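Local coordinates for putative lipoprotein (Campylobacter jejuni subsp. jejuni, PDB 2G5G) that binds heme as a cofacial pair linked to its dimerization and probably takes part in bacterial heme transport as a putative lipoprotein of the ChaN family, at residues N165-K168 and K169-D173; L217-S221 and Y222-K226; I228-P231 and L232-D236. All blocks are in the same frame, centred on the assembly; numbering follows the deposited sequence.

Contact 1: N165-K168 and K169-D173; sequences NEVK and KQLFD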
loop_
_atom_site.group_PDB
_atom_site.type_symbol
_atom_site.label_atom_id
_atom_site.label_comp_id
_atom_site.label_asym_id
_atom_site.label_seq_id
_atom_site.Cartn_x
_atom_site.Cartn_y
_atom_site.Cartn_z
ATOM N N ASN A 165 7.994 5.724 -22.618
ATOM C CA ASN A 165 7.096 6.644 -21.920
ATOM C C ASN A 165 5.664 6.366 -22.277
ATOM O O ASN A 165 4.781 6.515 -21.443
ATOM C CB ASN A 165 7.434 8.109 -22.230
ATOM C CG ASN A 165 8.837 8.467 -21.840
ATOM O OD1 ASN A 165 9.335 8.023 -20.804
ATOM N ND2 ASN A 165 9.499 9.262 -22.673
ATOM N N GLU A 166 5.446 5.958 -23.528
ATOM C CA GLU A 166 4.114 5.679 -24.036
ATOM C C GLU A 166 3.499 4.512 -23.262
ATOM O O GLU A 166 2.363 4.578 -22.826
ATOM C CB GLU A 166 4.204 5.362 -25.537
ATOM C CG GLU A 166 2.882 5.248 -26.286
ATOM C CD GLU A 166 3.035 4.750 -27.746
ATOM O OE1 GLU A 166 4.165 4.762 -28.296
ATOM O OE2 GLU A 166 2.010 4.352 -28.347
ATOM N N VAL A 167 4.253 3.430 -23.108
ATOM C CA VAL A 167 3.789 2.290 -22.288
ATOM C C VAL A 167 3.503 2.694 -20.830
ATOM O O VAL A 167 2.416 2.391 -20.285
ATOM C CB VAL A 167 4.812 1.127 -22.355
ATOM C CG1 VAL A 167 4.479 0.049 -21.297
ATOM C CG2 VAL A 167 4.829 0.538 -23.813
ATOM N N LYS A 168 4.473 3.371 -20.217
ATOM C CA LYS A 168 4.347 3.850 -18.828
ATOM C C LYS A 168 3.151 4.756 -18.611
ATOM O O LYS A 168 2.483 4.648 -17.597
ATOM C CB LYS A 168 5.622 4.541 -18.353
ATOM C CG LYS A 168 6.738 3.591 -18.041
ATOM C CD LYS A 168 8.004 4.347 -17.727
ATOM C CE LYS A 168 9.082 3.382 -17.255
ATOM N NZ LYS A 168 10.434 3.895 -17.609
ATOM N N LYS A 169 2.887 5.651 -19.566
ATOM C CA LYS A 169 1.711 6.550 -19.466
ATOM C C LYS A 169 0.408 5.777 -19.608
ATOM O O LYS A 169 -0.565 6.055 -18.906
ATOM C CB LYS A 169 1.769 7.656 -20.524
ATOM C CG LYS A 169 0.856 8.839 -20.199
ATOM C CD LYS A 169 -0.482 8.714 -20.893
ATOM C CE LYS A 169 -1.190 10.095 -21.010
ATOM N NZ LYS A 169 -0.927 10.976 -19.824
ATOM N N GLN A 170 0.373 4.794 -20.511
ATOM C CA GLN A 170 -0.826 3.967 -20.629
ATOM C C GLN A 170 -1.075 3.234 -19.323
ATOM O O GLN A 170 -2.212 3.114 -18.898
ATOM C CB GLN A 170 -0.747 2.962 -21.783
ATOM C CG GLN A 170 -0.818 3.586 -23.182
ATOM C CD GLN A 170 -0.510 2.564 -24.278
ATOM O OE1 GLN A 170 0.623 2.464 -24.749
ATOM N NE2 GLN A 170 -1.516 1.796 -24.667
ATOM N N LEU A 171 -0.004 2.720 -18.713
ATOM C CA LEU A 171 -0.108 2.037 -17.433
ATOM C C LEU A 171 -0.541 3.014 -16.321
ATOM O O LEU A 171 -1.343 2.667 -15.464
ATOM C CB LEU A 171 1.229 1.367 -17.078
ATOM C CG LEU A 171 1.491 -0.020 -17.728
ATOM C CD1 LEU A 171 2.873 -0.525 -17.347
ATOM C CD2 LEU A 171 0.430 -1.056 -17.370
ATOM N N PHE A 172 0.021 4.214 -16.346
ATOM C CA PHE A 172 -0.371 5.308 -15.423
ATOM C C PHE A 172 -1.887 5.523 -15.402
ATOM O O PHE A 172 -2.507 5.479 -14.332
ATOM C CB PHE A 172 0.345 6.588 -15.833
ATOM C CG PHE A 172 0.229 7.711 -14.827
ATOM C CD1 PHE A 172 1.246 7.938 -13.899
ATOM C CD2 PHE A 172 -0.893 8.545 -14.815
ATOM C CE1 PHE A 172 1.141 8.982 -12.957
ATOM C CE2 PHE A 172 -1.010 9.591 -13.882
ATOM C CZ PHE A 172 0.010 9.808 -12.957
ATOM N N ASP A 173 -2.483 5.707 -16.585
ATOM C CA ASP A 173 -3.922 6.012 -16.712
ATOM C C ASP A 173 -4.801 4.822 -16.390
ATOM O O ASP A 173 -5.914 4.973 -15.877
ATOM C CB ASP A 173 -4.283 6.507 -18.124
ATOM C CG ASP A 173 -3.522 7.763 -18.545
ATOM O OD1 ASP A 173 -3.015 8.541 -17.693
ATOM O OD2 ASP A 173 -3.438 7.974 -19.769
#

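Contact 2: L217-S221 and Y222-K226; sequences LLAGS and YHTSK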
loop_
_atom_site.group_PDB
_atom_site.type_symbol
_atom_site.label_atom_id
_atom_site.label_comp_id
_atom_site.label_asym_id
_atom_site.label_seq_id
_atom_site.Cartn_x
_atom_site.Cartn_y
_atom_site.Cartn_z
ATOM N N LEU A 217 0.835 -19.167 -19.561
ATOM C CA LEU A 217 0.667 -18.251 -18.445
ATOM C C LEU A 217 -0.805 -17.891 -18.251
ATOM O O LEU A 217 -1.520 -17.588 -19.229
ATOM C CB LEU A 217 1.462 -16.961 -18.637
ATOM C CG LEU A 217 1.330 -15.843 -17.566
ATOM C CD1 LEU A 217 2.187 -16.108 -16.324
ATOM C CD2 LEU A 217 1.696 -14.513 -18.181
ATOM N N LEU A 218 -1.250 -17.936 -17.001
ATOM C CA LEU A 218 -2.515 -17.287 -16.633
ATOM C C LEU A 218 -2.179 -16.029 -15.837
ATOM O O LEU A 218 -1.432 -16.082 -14.858
ATOM C CB LEU A 218 -3.435 -18.218 -15.817
ATOM C CG LEU A 218 -4.774 -17.600 -15.375
ATOM C CD1 LEU A 218 -5.678 -17.419 -16.595
ATOM C CD2 LEU A 218 -5.447 -18.494 -14.271
ATOM N N ALA A 219 -2.716 -14.884 -16.272
ATOM C CA ALA A 219 -2.410 -13.594 -15.656
ATOM C C ALA A 219 -3.543 -12.628 -16.016
ATOM O O ALA A 219 -4.376 -12.925 -16.843
ATOM C CB ALA A 219 -1.039 -13.016 -16.158
ATOM N N GLY A 220 -3.592 -11.485 -15.352
ATOM C CA GLY A 220 -4.658 -10.536 -15.644
ATOM C C GLY A 220 -4.459 -9.994 -17.041
ATOM O O GLY A 220 -3.333 -9.954 -17.549
ATOM N N SER A 221 -5.553 -9.556 -17.646
ATOM C CA SER A 221 -5.522 -8.963 -18.971
ATOM C C SER A 221 -4.515 -7.833 -19.161
ATOM O O SER A 221 -3.934 -7.724 -20.246
ATOM C CB SER A 221 -6.926 -8.535 -19.381
ATOM O OG SER A 221 -7.669 -9.716 -19.641
ATOM N N TYR A 222 -4.296 -6.966 -18.151
ATOM C CA TYR A 222 -3.328 -5.866 -18.361
ATOM C C TYR A 222 -1.909 -6.390 -18.530
ATOM O O TYR A 222 -1.091 -5.779 -19.251
ATOM C CB TYR A 222 -3.381 -4.779 -17.280
ATOM C CG TYR A 222 -4.753 -4.143 -17.125
ATOM C CD1 TYR A 222 -5.567 -3.906 -18.231
ATOM C CD2 TYR A 222 -5.233 -3.787 -15.870
ATOM C CE1 TYR A 222 -6.836 -3.314 -18.091
ATOM C CE2 TYR A 222 -6.490 -3.205 -15.715
ATOM C CZ TYR A 222 -7.279 -2.964 -16.830
ATOM O OH TYR A 222 -8.526 -2.403 -16.671
ATOM N N HIS A 223 -1.648 -7.539 -17.900
ATOM C CA HIS A 223 -0.364 -8.232 -18.005
ATOM C C HIS A 223 -0.145 -8.956 -19.341
ATOM O O HIS A 223 0.957 -9.002 -19.858
ATOM C CB HIS A 223 -0.248 -9.241 -16.834
ATOM C CG HIS A 223 -0.118 -8.575 -15.507
ATOM N ND1 HIS A 223 0.992 -7.846 -15.152
ATOM C CD2 HIS A 223 -0.961 -8.524 -14.449
ATOM C CE1 HIS A 223 0.827 -7.364 -13.933
ATOM N NE2 HIS A 223 -0.347 -7.766 -13.482
ATOM N N THR A 224 -1.196 -9.513 -19.887
ATOM C CA THR A 224 -1.054 -10.286 -21.116
ATOM C C THR A 224 -1.107 -9.404 -22.367
ATOM O O THR A 224 -0.741 -9.850 -23.469
ATOM C CB THR A 224 -2.053 -11.419 -21.193
ATOM O OG1 THR A 224 -3.380 -10.895 -21.288
ATOM C CG2 THR A 224 -1.898 -12.371 -19.947
ATOM N N SER A 225 -1.566 -8.160 -22.189
ATOM C CA SER A 225 -1.729 -7.230 -23.290
ATOM C C SER A 225 -0.439 -7.061 -24.106
ATOM O O SER A 225 0.614 -6.699 -23.578
ATOM C CB SER A 225 -2.172 -5.851 -22.776
ATOM O OG SER A 225 -2.023 -4.895 -23.823
ATOM N N LYS A 226 -0.554 -7.260 -25.410
ATOM C CA LYS A 226 0.536 -6.997 -26.307
ATOM C C LYS A 226 0.921 -5.509 -26.375
ATOM O O LYS A 226 1.991 -5.201 -26.843
ATOM C CB LYS A 226 0.159 -7.467 -27.709
ATOM C CG LYS A 226 0.092 -9.004 -27.829
ATOM C CD LYS A 226 -0.576 -9.381 -29.126
ATOM C CE LYS A 226 0.298 -9.081 -30.325
ATOM N NZ LYS A 226 -0.389 -9.414 -31.598
#

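Contact 3: I228-P231 and L232-D236; sequences IGIP and LHIQD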
loop_
_atom_site.group_PDB
_atom_site.type_symbol
_atom_site.label_atom_id
_atom_site.label_comp_id
_atom_site.label_asym_id
_atom_site.label_seq_id
_atom_site.Cartn_x
_atom_site.Cartn_y
_atom_site.Cartn_z
ATOM N N ILE A 228 0.939 -3.185 -23.680
ATOM C CA ILE A 228 1.544 -2.610 -22.464
ATOM C C ILE A 228 2.218 -3.654 -21.557
ATOM O O ILE A 228 2.829 -3.286 -20.549
ATOM C CB ILE A 228 0.483 -1.898 -21.606
ATOM C CG1 ILE A 228 -0.632 -2.886 -21.218
ATOM C CG2 ILE A 228 -0.048 -0.623 -22.334
ATOM C CD1 ILE A 228 -1.709 -2.348 -20.320
ATOM N N GLY A 229 2.040 -4.939 -21.874
ATOM C CA GLY A 229 2.386 -6.005 -20.913
ATOM C C GLY A 229 3.565 -6.907 -21.229
ATOM O O GLY A 229 4.499 -6.556 -21.961
ATOM N N ILE A 230 3.500 -8.097 -20.646
ATOM C CA ILE A 230 4.512 -9.138 -20.831
ATOM C C ILE A 230 5.087 -9.333 -22.260
ATOM O O ILE A 230 6.297 -9.480 -22.393
ATOM C CB ILE A 230 4.006 -10.482 -20.276
ATOM C CG1 ILE A 230 3.755 -10.329 -18.754
ATOM C CG2 ILE A 230 5.016 -11.651 -20.620
ATOM C CD1 ILE A 230 2.751 -11.330 -18.180
ATOM N N PRO A 231 4.237 -9.345 -23.309
ATOM C CA PRO A 231 4.805 -9.482 -24.683
ATOM C C PRO A 231 5.922 -8.493 -25.057
ATOM O O PRO A 231 6.876 -8.878 -25.747
ATOM C CB PRO A 231 3.574 -9.340 -25.586
ATOM C CG PRO A 231 2.443 -9.906 -24.750
ATOM C CD PRO A 231 2.760 -9.358 -23.347
ATOM N N LEU A 232 5.834 -7.243 -24.576
ATOM C CA LEU A 232 6.883 -6.259 -24.817
ATOM C C LEU A 232 8.199 -6.663 -24.147
ATOM O O LEU A 232 9.273 -6.452 -24.703
ATOM C CB LEU A 232 6.464 -4.885 -24.280
ATOM C CG LEU A 232 5.151 -4.299 -24.807
ATOM C CD1 LEU A 232 4.835 -2.985 -24.062
ATOM C CD2 LEU A 232 5.276 -4.078 -26.321
ATOM N N HIS A 233 8.096 -7.246 -22.958
ATOM C CA HIS A 233 9.277 -7.614 -22.177
ATOM C C HIS A 233 9.920 -8.843 -22.780
ATOM O O HIS A 233 11.151 -8.916 -22.870
ATOM C CB HIS A 233 8.927 -7.836 -20.694
ATOM C CG HIS A 233 8.388 -6.607 -20.025
ATOM N ND1 HIS A 233 9.160 -5.797 -19.222
ATOM C CD2 HIS A 233 7.156 -6.043 -20.054
ATOM C CE1 HIS A 233 8.429 -4.784 -18.788
ATOM N NE2 HIS A 233 7.209 -4.910 -19.278
ATOM N N ILE A 234 9.091 -9.780 -23.263
ATOM C CA ILE A 234 9.607 -10.937 -24.037
ATOM C C ILE A 234 10.447 -10.483 -25.234
ATOM O O ILE A 234 11.534 -11.004 -25.484
ATOM C CB ILE A 234 8.462 -11.902 -24.467
ATOM C CG1 ILE A 234 7.835 -12.569 -23.229
ATOM C CG2 ILE A 234 8.959 -12.975 -25.513
ATOM C CD1 ILE A 234 6.555 -13.405 -23.539
ATOM N N GLN A 235 9.957 -9.489 -25.977
ATOM C CA GLN A 235 10.694 -8.916 -27.110
ATOM C C GLN A 235 12.037 -8.370 -26.696
ATOM O O GLN A 235 13.041 -8.615 -27.378
ATOM C CB GLN A 235 9.916 -7.753 -27.755
ATOM C CG GLN A 235 8.633 -8.168 -28.447
ATOM C CD GLN A 235 7.946 -6.985 -29.127
ATOM O OE1 GLN A 235 6.766 -6.730 -28.889
ATOM N NE2 GLN A 235 8.684 -6.261 -29.983
ATOM N N ASP A 236 12.045 -7.601 -25.592
ATOM C CA ASP A 236 13.282 -7.002 -25.042
ATOM C C ASP A 236 14.276 -8.057 -24.564
ATOM O O ASP A 236 15.497 -7.821 -24.634
ATOM C CB ASP A 236 12.987 -6.005 -23.907
ATOM C CG ASP A 236 12.530 -4.610 -24.422
ATOM O OD1 ASP A 236 12.622 -4.329 -25.638
ATOM O OD2 ASP A 236 12.081 -3.798 -23.582
HETATM O O HOH W 1 4.670 -3.628 -18.679
#

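Contact 1: N165-K168 and K169-D173
The carbonyl O of Lys168 accepts the amide N of Phe172 at 2.8 Å, one of five consecutive i to i+4 bonds that make this the first turns of an alpha-helix. One residue back, Val167 O takes Leu171 N at 2.9 Å. Asn165 O and Glu166 O accept Lys169 N and Gln170 N in the same way. On the inner face Val167 CG1 approaches Leu171 CD1 at 4.3 Å, a loose apolar contact between two buried side chains. Glu166 and Gln170 run side by side in the same direction on another flank, both chains extended, with their flat ends 26° apart. Phe172 has CG anti to the backbone N (chi1 -169°), which carries the ring away from the preceding turn; the helical backbone itself sets its CB beside Lys168 O at 3.4 Å. Lys169 bends round toward Asp173, a long salt bridge at 3.9 Å from NZ to OD1. Thr164 OG1 bonds Val167 N at the start of the helix. Phe172 and Lys168 lean on helix 187-210, which supplies residues of the heme pocket, while Gln170 and Leu171 rest against Ile228 in the loop ahead of helix 230-236.

Contact 2: L217-S221 and Y222-K226
Ala219 CB meets two side chains of the following turn, His223 CB and Thr224 CG2, each at 3.9 Å. Beside them Gly220 O takes Thr224 N at 3.2 Å and, more weakly, His223 N at 3.0 Å. Ser221 O receives only weak bonds from the two segments: Ser225 N reaches it at 3.1 Å and Thr224 N at 3.3 Å, both with poorly aligned hydrogens. Thr224 puts OG1 between its backbone N and carbonyl carbon (chi1 66°), on the Ser221 side, and this sends CG2 toward Ala219. The backbone here passes straight from strand 214-220 into the short helix 221-224, with Gly220 at the N-cap, a beta-to-alpha junction at the end of a parallel strand in the mixed sheet. Outside this shell, Glu83 OE1 holds Gly220 N, and Ser221 OG bonds Asn247 ND2. The imidazole of His223 is fixed through ND1 by Asp201 OD1 and packs on Met204, both from helix 187-210; its side chain comes within about 7 Å of a bound heme. At the far end Ser225 OG bonds Asp257 OD1 and also takes Lys227 N, where the chain leaves the helical turn.

Contact 3: I228-P231 and L232-D236
Helix 230-236 starts here, led in by Ile228 and Gly229 and carrying a proline in its first turn, where no backbone N-H is needed. Its opening bond, from Leu232 N to Gly229 O at 3.0 Å, spans three residues. Ile230 O then receives Ile234 N at 2.9 Å, a span of four, and His233 N weakly at a similar length. Pro231 O takes Gln235 N at 3.1 Å, and CG of Gln235 lies alongside the same oxygen. On the apolar flank the Ile230 and Ile234 side chains cross obliquely, CG2 of Ile230 touching CD1 of Ile234 at 3.7 Å. Leu232 folds back over the lead-in: CG stands anti to the carbonyl carbon (chi1 -56°), and CD1 lies 3.7 Å from Ile228 CA. The imidazole of His233 presents its CD2 edge to Gly229 O at 3.3 Å, while a water in the ring plane joins His233 NE2 to Ile228 O, to which it donates. Arg202 of helix 187-210 binds ND1 on the other side of the ring, and Asp236 is held by Tyr160, Val161 and Ser162. With both its nitrogens engaged, the buried His233 ring is fixed in rotation and ties the lead-in backbone to the helix; the Arg202 bond to ND1 implies that this nitrogen accepts, consistent with a neutral imidazole.

How the contacts relate
Contacts 2 and 3 are buried, whereas contact 1 is only partly so and turns several charged chains outward. All three are short-range, but their backbones differ: 165-173 has regular i to i+4 bonds, 217-226 bends out of a strand through mostly weak, shared ones, and 228-236 begins with an i to i+3 bond and a proline in the first turn. Contact 3 lies between the others in packing terms. Leu232 CD1 meets Val167 CG2 of contact 1 at 3.5 Å, and Ile230 N probably bonds His223 O of contact 2 at 2.8 Å. Contacts 1 and 2 do not touch. Helix 187-210 borders all three, receiving Phe172, His223 and His233.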